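Local coordinates for protein tryptophane-5-halogenase (Microbispora sp. ATCC PTA-5024, PDB 5UAO) that chlorinates a tryptophan of a lanthipeptide at its 5-position with the help of bound FAD, during the biosynthesis of NAI-107, at residues L86-P90 against A91-Q95; E187-R191 against R192-H196; T364-Q367 against I368-L372. All blocks are in the same frame, centred on the assembly; numbering follows the deposited sequence.

Contact 1: L86-P90 against A91-Q95; sequences LGIDP and AEFYQ
Asp89 caps the first turn of helix 90-97 by accepting the backbone N-H of Glu92 on its side-chain OD2, with Glu92 N and Asp89 OD2 2.8 Å apart and the bond fairly straight at 161°. The amide meets OD2 on the anti side of the carboxylate, 32° out of its plane. This is the N-cap role that aspartate suits: CG lies anti to the backbone N (chi1 173°), which brings OD2 round to the amide of Glu92, and the carboxylate's negative charge probably also interacts favourably with the positive end of the helix dipole. The backbone takes over at once, Phe93 N reaching Asp89 O at 2.9 Å and Tyr94 N reaching Pro90 O. Proline fits the first helical position, where no N-H is needed for an earlier carbonyl.

The tight side is apolar. Ile88, the residue before the cap, brings its CG2 branch against Phe93 CB at 3.8 Å and slants beside the ring at CD1, a hydrophobic-staple placing in which residues on both sides of the cap close over the first turn. The other side is wetter: water 1 accepts from Asp89 N at 3.0 Å and donates to Glu92 OE1, a carboxylate oxygen also held by Tyr184 and Arg191, while Asp89 and Ala91 are exposed.

Among its neighbours, the turn joins helix 76-85 to helix 90-97. Ile88 and Phe93 pack on Tyr184 of helix 178-191 and on Leu82 of helix 76-85, whereas Pro90 and Tyr94 lean on Asn519 of helix 517-524.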
ATOM      1  N   LEU A  86      -0.735  23.857  -8.143  1.00 28.24           N
ATOM      2  CA  LEU A  86      -1.413  24.867  -8.961  1.00 28.48           C
ATOM      3  C   LEU A  86      -0.615  26.203  -9.021  1.00 30.23           C
ATOM      4  O   LEU A  86      -1.059  27.127  -9.722  1.00 31.40           O
ATOM      5  CB  LEU A  86      -2.845  25.136  -8.510  1.00 28.33           C
ATOM      6  CG  LEU A  86      -3.874  23.970  -8.469  1.00 27.75           C
ATOM      7  CD1 LEU A  86      -5.188  24.595  -8.078  1.00 28.03           C
ATOM      8  CD2 LEU A  86      -4.034  23.267  -9.794  1.00 29.28           C
ATOM      9  N   GLY A  87       0.516  26.308  -8.325  1.00 30.89           N
ATOM     10  CA  GLY A  87       1.360  27.545  -8.394  1.00 33.00           C
ATOM     11  C   GLY A  87       0.634  28.810  -7.911  1.00 34.66           C
ATOM     12  O   GLY A  87       0.857  29.934  -8.404  1.00 35.79           O
ATOM     13  N   ILE A  88      -0.238  28.661  -6.924  1.00 33.46           N
ATOM     14  CA  ILE A  88      -0.961  29.816  -6.379  1.00 30.23           C
ATOM     15  C   ILE A  88      -0.052  30.527  -5.408  1.00 34.38           C
ATOM     16  O   ILE A  88       0.439  29.900  -4.477  1.00 31.37           O
ATOM     17  CB  ILE A  88      -2.241  29.387  -5.651  1.00 30.77           C
ATOM     18  CG1 ILE A  88      -3.270  28.894  -6.684  1.00 31.29           C
ATOM     19  CG2 ILE A  88      -2.779  30.539  -4.841  1.00 31.88           C
ATOM     20  CD1 ILE A  88      -4.522  28.350  -6.058  1.00 33.60           C
ATOM     21  N   ASP A  89       0.218  31.814  -5.658  1.00 33.68           N
ATOM     22  CA  ASP A  89       1.034  32.643  -4.793  1.00 37.07           C
ATOM     23  C   ASP A  89       0.415  32.843  -3.411  1.00 32.24           C
ATOM     24  O   ASP A  89      -0.696  33.332  -3.291  1.00 30.54           O
ATOM     25  CB  ASP A  89       1.200  34.044  -5.421  1.00 36.80           C
ATOM     26  CG  ASP A  89       1.920  35.038  -4.480  1.00 40.63           C
ATOM     27  OD1 ASP A  89       3.128  34.883  -4.238  1.00 50.51           O
ATOM     28  OD2 ASP A  89       1.290  35.972  -3.964  1.00 43.49           O
ATOM     29  N   PRO A  90       1.166  32.553  -2.368  1.00 32.82           N
ATOM     30  CA  PRO A  90       0.506  32.589  -1.050  1.00 33.30           C
ATOM     31  C   PRO A  90       0.092  33.928  -0.545  1.00 32.27           C
ATOM     32  O   PRO A  90      -0.909  34.006   0.148  1.00 30.80           O
ATOM     33  CB  PRO A  90       1.521  31.965  -0.116  1.00 32.75           C
ATOM     34  CG  PRO A  90       2.801  31.923  -0.847  1.00 36.28           C
ATOM     35  CD  PRO A  90       2.486  31.885  -2.313  1.00 38.87           C
ATOM     36  N   ALA A  91       0.834  34.997  -0.879  1.00 30.90           N
ATOM     37  CA  ALA A  91       0.453  36.318  -0.406  1.00 30.24           C
ATOM     38  C   ALA A  91      -0.872  36.724  -1.057  1.00 28.23           C
ATOM     39  O   ALA A  91      -1.808  37.208  -0.401  1.00 33.63           O
ATOM     40  CB  ALA A  91       1.583  37.346  -0.699  1.00 34.89           C
ATOM     41  N   GLU A  92      -0.977  36.484  -2.344  1.00 29.79           N
ATOM     42  CA  GLU A  92      -2.206  36.751  -3.075  1.00 32.11           C
ATOM     43  C   GLU A  92      -3.398  35.925  -2.588  1.00 30.54           C
ATOM     44  O   GLU A  92      -4.512  36.417  -2.483  1.00 32.26           O
ATOM     45  CB  GLU A  92      -2.007  36.463  -4.569  1.00 38.65           C
ATOM     46  CG  GLU A  92      -3.139  36.989  -5.453  1.00 42.10           C
ATOM     47  CD  GLU A  92      -2.894  36.753  -6.947  1.00 47.60           C
ATOM     48  OE1 GLU A  92      -2.802  35.569  -7.383  1.00 41.54           O
ATOM     49  OE2 GLU A  92      -2.817  37.777  -7.679  1.00 49.04           O
ATOM     50  N   PHE A  93      -3.150  34.667  -2.352  1.00 29.61           N
ATOM     51  CA  PHE A  93      -4.177  33.762  -1.774  1.00 29.43           C
ATOM     52  C   PHE A  93      -4.662  34.306  -0.441  1.00 27.81           C
ATOM     53  O   PHE A  93      -5.900  34.416  -0.182  1.00 26.60           O
ATOM     54  CB  PHE A  93      -3.629  32.354  -1.631  1.00 27.79           C
ATOM     55  CG  PHE A  93      -4.607  31.370  -1.060  1.00 28.01           C
ATOM     56  CD1 PHE A  93      -5.556  30.798  -1.857  1.00 27.35           C
ATOM     57  CD2 PHE A  93      -4.533  30.993   0.287  1.00 28.48           C
ATOM     58  CE1 PHE A  93      -6.452  29.868  -1.347  1.00 29.86           C
ATOM     59  CE2 PHE A  93      -5.427  30.082   0.789  1.00 31.64           C
ATOM     60  CZ  PHE A  93      -6.383  29.528  -0.033  1.00 29.52           C
ATOM     61  N   TYR A  94      -3.727  34.710   0.400  1.00 26.99           N
ATOM     62  CA  TYR A  94      -4.124  35.228   1.696  1.00 29.03           C
ATOM     63  C   TYR A  94      -4.919  36.525   1.581  1.00 31.79           C
ATOM     64  O   TYR A  94      -5.890  36.798   2.327  1.00 28.95           O
ATOM     65  CB  TYR A  94      -2.935  35.422   2.643  1.00 28.67           C
ATOM     66  CG  TYR A  94      -2.597  34.204   3.486  1.00 30.92           C
ATOM     67  CD1 TYR A  94      -2.189  33.028   2.911  1.00 32.68           C
ATOM     68  CD2 TYR A  94      -2.612  34.262   4.860  1.00 34.51           C
ATOM     69  CE1 TYR A  94      -1.857  31.938   3.661  1.00 29.63           C
ATOM     70  CE2 TYR A  94      -2.257  33.168   5.631  1.00 32.13           C
ATOM     71  CZ  TYR A  94      -1.918  32.010   5.032  1.00 29.26           C
ATOM     72  OH  TYR A  94      -1.557  30.944   5.814  1.00 30.04           O
ATOM     73  N   GLN A  95      -4.530  37.316   0.619  1.00 30.14           N
ATOM     74  CA  GLN A  95      -5.180  38.577   0.418  1.00 34.48           C
ATOM     75  C   GLN A  95      -6.617  38.385  -0.099  1.00 31.67           C
ATOM     76  O   GLN A  95      -7.518  39.066   0.314  1.00 31.64           O
ATOM     77  CB  GLN A  95      -4.329  39.394  -0.590  1.00 39.92           C
ATOM     78  CG  GLN A  95      -4.880  40.749  -0.955  1.00 50.65           C
ATOM     79  CD  GLN A  95      -5.036  41.621   0.275  1.00 62.50           C
ATOM     80  OE1 GLN A  95      -4.316  41.447   1.276  1.00 75.56           O
ATOM     81  NE2 GLN A  95      -5.981  42.559   0.220  1.00 65.27           N
TER
HETATM   82  O   HOH W   1      -1.373  32.855  -7.939  1.00 40.50           O

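Contact 2: E187-R191 against R192-H196; sequences ELAAR and RGVRH
Leu188 and Arg192 run side by side, pointing the same way, where helix 178-191 ends. Arg192 sets CG anti to its carbonyl carbon (chi1 -66°) and stays extended to NE, so its aliphatic part passes Leu188 O and its guanidinium arrives beside the leucine methyls: Leu188 CD2 lies 3.8 Å from Arg192 NE, and Leu188 CD1 sits over one face of the Arg192 guanidinium, offset toward the rim. Arg191, by contrast, is bent at chi3 (97°), which turns its guanidinium back over Leu188 CD2 and lets NH1 form a salt bridge with Glu187 OE2 at 2.9 Å.

The backbone closes in a Schellman motif. Val194 N bonds to Ala189 O at 2.9 Å, and Gly193 N to Ala190 O at 3.2 Å, the latter from above the carbonyl plane. Gly193 is the C-prime residue; with phi positive, a side-chain carbon would collide with the carbonyl oxygen of Arg192, which explains the glycine. Beyond it Val194 folds back, its CB 3.9 Å from Ala189 CB; the small alanine admits the branched valine, which also meets Leu59 of strand 56-61.

Water 3 lies in the plane of both guanidinium groups, accepting from Arg191 NH2 and Arg192 NE. The two positive groups, bridged by this water, are probably tolerable because each has acceptors: Glu187 and Glu92 for Arg191, and the carbonyl of Leu86 for Arg192. The aliphatic stem of Arg192 packs on Leu188 while the charged ends of both arginines meet polar partners.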
ATOM      1  N   GLU A 187     -11.136  33.926 -11.032  1.00 32.20           N
ATOM      2  CA  GLU A 187     -10.259  34.994 -11.522  1.00 38.29           C
ATOM      3  C   GLU A 187      -8.951  34.435 -12.028  1.00 33.45           C
ATOM      4  O   GLU A 187      -8.465  34.867 -13.074  1.00 28.93           O
ATOM      5  CB  GLU A 187      -9.996  36.045 -10.399  1.00 46.41           C
ATOM      6  CG  GLU A 187      -8.870  37.058 -10.691  1.00 65.49           C
ATOM      7  CD  GLU A 187      -7.983  37.386  -9.475  1.00 84.28           C
ATOM      8  OE1 GLU A 187      -8.369  38.249  -8.641  1.00 76.06           O
ATOM      9  OE2 GLU A 187      -6.868  36.802  -9.376  1.00 97.12           O
ATOM     10  N   LEU A 188      -8.366  33.489 -11.290  1.00 30.62           N
ATOM     11  CA  LEU A 188      -7.117  32.889 -11.685  1.00 30.62           C
ATOM     12  C   LEU A 188      -7.263  32.160 -12.970  1.00 29.07           C
ATOM     13  O   LEU A 188      -6.430  32.283 -13.809  1.00 30.53           O
ATOM     14  CB  LEU A 188      -6.556  31.912 -10.640  1.00 32.97           C
ATOM     15  CG  LEU A 188      -5.561  32.376  -9.618  1.00 42.35           C
ATOM     16  CD1 LEU A 188      -5.017  31.193  -8.809  1.00 43.58           C
ATOM     17  CD2 LEU A 188      -4.407  33.067 -10.318  1.00 39.35           C
ATOM     18  N   ALA A 189      -8.341  31.393 -13.140  1.00 29.66           N
ATOM     19  CA  ALA A 189      -8.542  30.641 -14.369  1.00 29.01           C
ATOM     20  C   ALA A 189      -8.603  31.580 -15.612  1.00 30.44           C
ATOM     21  O   ALA A 189      -7.993  31.287 -16.649  1.00 27.36           O
ATOM     22  CB  ALA A 189      -9.837  29.829 -14.259  1.00 27.68           C
ATOM     23  N   ALA A 190      -9.284  32.719 -15.455  1.00 29.03           N
ATOM     24  CA  ALA A 190      -9.403  33.684 -16.563  1.00 32.60           C
ATOM     25  C   ALA A 190      -8.049  34.302 -16.874  1.00 34.78           C
ATOM     26  O   ALA A 190      -7.672  34.424 -18.020  1.00 36.65           O
ATOM     27  CB  ALA A 190     -10.388  34.771 -16.199  1.00 33.70           C
ATOM     28  N   ARG A 191      -7.309  34.646 -15.841  1.00 32.15           N
ATOM     29  CA  ARG A 191      -6.015  35.232 -16.012  1.00 35.02           C
ATOM     30  C   ARG A 191      -5.072  34.246 -16.678  1.00 34.37           C
ATOM     31  O   ARG A 191      -4.195  34.630 -17.393  1.00 41.15           O
ATOM     32  CB  ARG A 191      -5.471  35.557 -14.653  1.00 39.21           C
ATOM     33  CG  ARG A 191      -4.166  36.275 -14.660  1.00 48.21           C
ATOM     34  CD  ARG A 191      -4.023  36.992 -13.310  1.00 53.19           C
ATOM     35  NE  ARG A 191      -3.242  36.222 -12.373  1.00 53.78           N
ATOM     36  CZ  ARG A 191      -3.305  36.323 -11.046  1.00 50.81           C
ATOM     37  NH1 ARG A 191      -4.160  37.139 -10.451  1.00 48.67           N
ATOM     38  NH2 ARG A 191      -2.497  35.566 -10.318  1.00 49.43           N
ATOM     39  N   ARG A 192      -5.231  32.967 -16.419  1.00 32.36           N
ATOM     40  CA  ARG A 192      -4.374  31.981 -17.019  1.00 32.76           C
ATOM     41  C   ARG A 192      -4.843  31.366 -18.319  1.00 32.63           C
ATOM     42  O   ARG A 192      -4.208  30.438 -18.794  1.00 38.30           O
ATOM     43  CB  ARG A 192      -4.124  30.898 -16.006  1.00 36.77           C
ATOM     44  CG  ARG A 192      -3.336  31.429 -14.838  1.00 38.40           C
ATOM     45  CD  ARG A 192      -3.131  30.339 -13.844  1.00 41.28           C
ATOM     46  NE  ARG A 192      -2.419  30.746 -12.639  1.00 43.44           N
ATOM     47  CZ  ARG A 192      -2.034  29.882 -11.706  1.00 40.16           C
ATOM     48  NH1 ARG A 192      -2.324  28.580 -11.829  1.00 40.97           N
ATOM     49  NH2 ARG A 192      -1.400  30.308 -10.637  1.00 37.92           N
ATOM     50  N   GLY A 193      -5.891  31.885 -18.928  1.00 33.22           N
ATOM     51  CA  GLY A 193      -6.268  31.450 -20.294  1.00 34.21           C
ATOM     52  C   GLY A 193      -7.277  30.294 -20.365  1.00 33.39           C
ATOM     53  O   GLY A 193      -7.523  29.715 -21.428  1.00 33.57           O
ATOM     54  N   VAL A 194      -7.856  29.915 -19.238  1.00 32.54           N
ATOM     55  CA  VAL A 194      -8.998  28.974 -19.281  1.00 29.61           C
ATOM     56  C   VAL A 194     -10.160  29.719 -19.966  1.00 27.07           C
ATOM     57  O   VAL A 194     -10.471  30.856 -19.554  1.00 30.35           O
ATOM     58  CB  VAL A 194      -9.402  28.495 -17.865  1.00 29.15           C
ATOM     59  CG1 VAL A 194     -10.699  27.715 -17.918  1.00 32.95           C
ATOM     60  CG2 VAL A 194      -8.320  27.604 -17.255  1.00 30.69           C
ATOM     61  N   ARG A 195     -10.790  29.130 -20.986  1.00 28.67           N
ATOM     62  CA  ARG A 195     -11.957  29.802 -21.619  1.00 32.31           C
ATOM     63  C   ARG A 195     -13.231  29.512 -20.845  1.00 34.17           C
ATOM     64  O   ARG A 195     -13.461  28.399 -20.445  1.00 37.38           O
ATOM     65  CB  ARG A 195     -12.125  29.311 -23.051  1.00 38.42           C
ATOM     66  CG  ARG A 195     -10.847  29.396 -23.864  1.00 42.47           C
ATOM     67  CD  ARG A 195     -11.117  29.288 -25.367  1.00 48.60           C
ATOM     68  NE  ARG A 195     -11.448  27.933 -25.831  1.00 49.73           N
ATOM     69  CZ  ARG A 195     -12.681  27.467 -26.042  1.00 52.02           C
ATOM     70  NH1 ARG A 195     -13.753  28.206 -25.781  1.00 56.34           N
ATOM     71  NH2 ARG A 195     -12.839  26.230 -26.498  1.00 55.57           N
ATOM     72  N   HIS A 196     -14.069  30.502 -20.653  1.00 32.38           N
ATOM     73  CA  HIS A 196     -15.328  30.306 -19.986  1.00 32.02           C
ATOM     74  C   HIS A 196     -16.501  30.183 -20.994  1.00 35.01           C
ATOM     75  O   HIS A 196     -16.530  30.920 -21.953  1.00 35.44           O
ATOM     76  CB  HIS A 196     -15.570  31.441 -19.034  1.00 31.75           C
ATOM     77  CG  HIS A 196     -16.692  31.177 -18.100  1.00 35.27           C
ATOM     78  ND1 HIS A 196     -17.997  31.572 -18.360  1.00 33.38           N
ATOM     79  CD2 HIS A 196     -16.715  30.548 -16.902  1.00 36.37           C
ATOM     80  CE1 HIS A 196     -18.772  31.187 -17.360  1.00 35.89           C
ATOM     81  NE2 HIS A 196     -18.018  30.563 -16.460  1.00 35.10           N
TER
HETATM   82  O   HOH W   2      -9.105  33.314 -20.043  1.00 38.99           O
HETATM   83  O   HOH W   3      -0.803  33.212 -11.789  1.00 45.16           O

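Contact 3: T364-Q367 against I368-L372; sequences TAVQ and ILVSL
Val366 and Val370, one helical turn apart, stand side by side and point the same way, with Val366 CG1 4.1 Å from Val370 CG2. The two methyls belong to different branches: CG1 of Val366 lies anti to its backbone N (chi1 173°), while CG2 of Val370 lies beside its own N and so leans back over the preceding turn, 3.1 Å from Val366 O. Ile368 leans back too, on the Thr364 carbonyl, with CG1 3.3 Å from Thr364 O. These branched aliphatic residues suit a buried helix whose Val366 and Leu369 pack on Thr44 of helix 39-51, and whose Ile368 meets Leu390 of helix 383-406.

The segment is regular alpha-helix, the last two turns of helix 358-372, carried by i to i+4 bonds such as Leu369 N to Ala365 O at 2.9 Å and Val370 N to Val366 O at 2.8 Å. Helix 39-51, against which it lies, follows a glycine-rich turn consistent with the Rossmann-type dinucleotide fold of flavoproteins.

Ser371 adds a side-chain bond to this pattern. Its OG, anti to the carbonyl carbon (chi1 -65°), is turned back along the helix and donates to Gln367 O at 2.8 Å, while Ser371 N reaches the same oxygen at 3.0 Å from the opposite face of the carbonyl plane. With an alanine here, Gln367 O would probably keep only the amide of this pair, losing the second grip. Gln367 has its chain extended beyond CG, with OE1 hydrogen-bonded to Tyr77, and packs on Phe447 of the second subunit, where Ser371 also touches Thr448.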
ATOM      1  N   THR A 364      -6.927  14.642  -5.397  1.00 25.20           N
ATOM      2  CA  THR A 364      -6.405  13.348  -5.790  1.00 26.21           C
ATOM      3  C   THR A 364      -6.897  12.943  -7.167  1.00 27.55           C
ATOM      4  O   THR A 364      -6.102  12.487  -8.001  1.00 30.18           O
ATOM      5  CB  THR A 364      -6.871  12.236  -4.759  1.00 25.97           C
ATOM      6  OG1 THR A 364      -6.434  12.559  -3.419  1.00 27.03           O
ATOM      7  CG2 THR A 364      -6.344  10.934  -5.141  1.00 26.48           C
ATOM      8  N   ALA A 365      -8.209  13.079  -7.423  1.00 24.56           N
ATOM      9  CA  ALA A 365      -8.778  12.818  -8.752  1.00 23.62           C
ATOM     10  C   ALA A 365      -8.138  13.694  -9.841  1.00 25.94           C
ATOM     11  O   ALA A 365      -7.824  13.211 -10.941  1.00 27.66           O
ATOM     12  CB  ALA A 365     -10.305  13.030  -8.730  1.00 24.55           C
ATOM     13  N   VAL A 366      -7.918  14.962  -9.519  1.00 24.98           N
ATOM     14  CA  VAL A 366      -7.220  15.883 -10.449  1.00 27.17           C
ATOM     15  C   VAL A 366      -5.820  15.402 -10.794  1.00 27.66           C
ATOM     16  O   VAL A 366      -5.405  15.443 -11.968  1.00 27.43           O
ATOM     17  CB  VAL A 366      -7.214  17.297  -9.903  1.00 25.24           C
ATOM     18  CG1 VAL A 366      -6.366  18.260 -10.727  1.00 25.59           C
ATOM     19  CG2 VAL A 366      -8.651  17.848  -9.906  1.00 27.20           C
ATOM     20  N   GLN A 367      -5.078  14.943  -9.794  1.00 27.82           N
ATOM     21  CA  GLN A 367      -3.696  14.482 -10.084  1.00 25.90           C
ATOM     22  C   GLN A 367      -3.706  13.278 -10.931  1.00 26.76           C
ATOM     23  O   GLN A 367      -2.857  13.088 -11.783  1.00 27.73           O
ATOM     24  CB  GLN A 367      -2.872  14.223  -8.802  1.00 27.95           C
ATOM     25  CG  GLN A 367      -2.457  15.479  -8.187  1.00 33.50           C
ATOM     26  CD  GLN A 367      -1.641  15.225  -6.960  1.00 38.40           C
ATOM     27  OE1 GLN A 367      -2.145  15.279  -5.812  1.00 42.55           O
ATOM     28  NE2 GLN A 367      -0.405  14.871  -7.188  1.00 37.44           N
ATOM     29  N   ILE A 368      -4.662  12.400 -10.685  1.00 27.12           N
ATOM     30  CA  ILE A 368      -4.855  11.221 -11.519  1.00 28.05           C
ATOM     31  C   ILE A 368      -5.126  11.599 -12.979  1.00 28.47           C
ATOM     32  O   ILE A 368      -4.445  11.115 -13.912  1.00 31.93           O
ATOM     33  CB  ILE A 368      -5.992  10.339 -10.945  1.00 27.86           C
ATOM     34  CG1 ILE A 368      -5.540   9.693  -9.624  1.00 28.59           C
ATOM     35  CG2 ILE A 368      -6.450   9.248 -11.895  1.00 32.64           C
ATOM     36  CD1 ILE A 368      -6.650   8.934  -8.952  1.00 27.25           C
ATOM     37  N   LEU A 369      -6.081  12.479 -13.176  1.00 26.05           N
ATOM     38  CA  LEU A 369      -6.437  12.913 -14.525  1.00 24.63           C
ATOM     39  C   LEU A 369      -5.261  13.574 -15.205  1.00 26.15           C
ATOM     40  O   LEU A 369      -4.933  13.293 -16.368  1.00 26.79           O
ATOM     41  CB  LEU A 369      -7.582  13.910 -14.445  1.00 26.83           C
ATOM     42  CG  LEU A 369      -7.951  14.626 -15.794  1.00 27.43           C
ATOM     43  CD1 LEU A 369      -8.483  13.603 -16.785  1.00 31.30           C
ATOM     44  CD2 LEU A 369      -8.944  15.728 -15.542  1.00 29.34           C
ATOM     45  N   VAL A 370      -4.600  14.460 -14.490  1.00 26.45           N
ATOM     46  CA  VAL A 370      -3.550  15.284 -15.116  1.00 27.07           C
ATOM     47  C   VAL A 370      -2.332  14.468 -15.501  1.00 31.28           C
ATOM     48  O   VAL A 370      -1.724  14.688 -16.594  1.00 30.95           O
ATOM     49  CB  VAL A 370      -3.194  16.494 -14.282  1.00 29.10           C
ATOM     50  CG1 VAL A 370      -2.029  17.293 -14.894  1.00 32.55           C
ATOM     51  CG2 VAL A 370      -4.427  17.391 -14.228  1.00 32.17           C
ATOM     52  N   SER A 371      -2.007  13.502 -14.653  1.00 28.46           N
ATOM     53  CA  SER A 371      -0.955  12.560 -14.955  1.00 31.25           C
ATOM     54  C   SER A 371      -1.265  11.574 -16.041  1.00 33.11           C
ATOM     55  O   SER A 371      -0.357  11.135 -16.701  1.00 29.87           O
ATOM     56  CB  SER A 371      -0.723  11.665 -13.724  1.00 31.53           C
ATOM     57  OG  SER A 371      -0.244  12.433 -12.676  1.00 39.07           O
ATOM     58  N   LEU A 372      -2.502  11.067 -16.086  1.00 31.66           N
ATOM     59  CA  LEU A 372      -2.830   9.949 -16.922  1.00 29.15           C
ATOM     60  C   LEU A 372      -3.558  10.267 -18.246  1.00 31.28           C
ATOM     61  O   LEU A 372      -3.723   9.375 -19.076  1.00 30.96           O
ATOM     62  CB  LEU A 372      -3.633   8.909 -16.137  1.00 27.50           C
ATOM     63  CG  LEU A 372      -2.971   8.248 -14.941  1.00 30.79           C
ATOM     64  CD1 LEU A 372      -3.877   7.123 -14.430  1.00 32.02           C
ATOM     65  CD2 LEU A 372      -1.603   7.714 -15.259  1.00 31.96           C
TER

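The three contacts follow one another along the chain, all within its tryptophan halogenase part. Contacts 1 and 2, with centres 15 Å apart, touch directly: a helix start and a helix end are joined by a salt bridge from Arg191 to Glu92 and a probable hydrogen bond from Arg192 to the carbonyl of Leu86. Contact 3 touches neither, its centre lying about 22 Å from that of contact 1 and 20 Å from that of contact 2. All three nonetheless pack on helix 39-51, which follows the glycine-rich turn and probably ties them to the FAD-binding fold; of the three, contact 3 is the one that meets the second subunit.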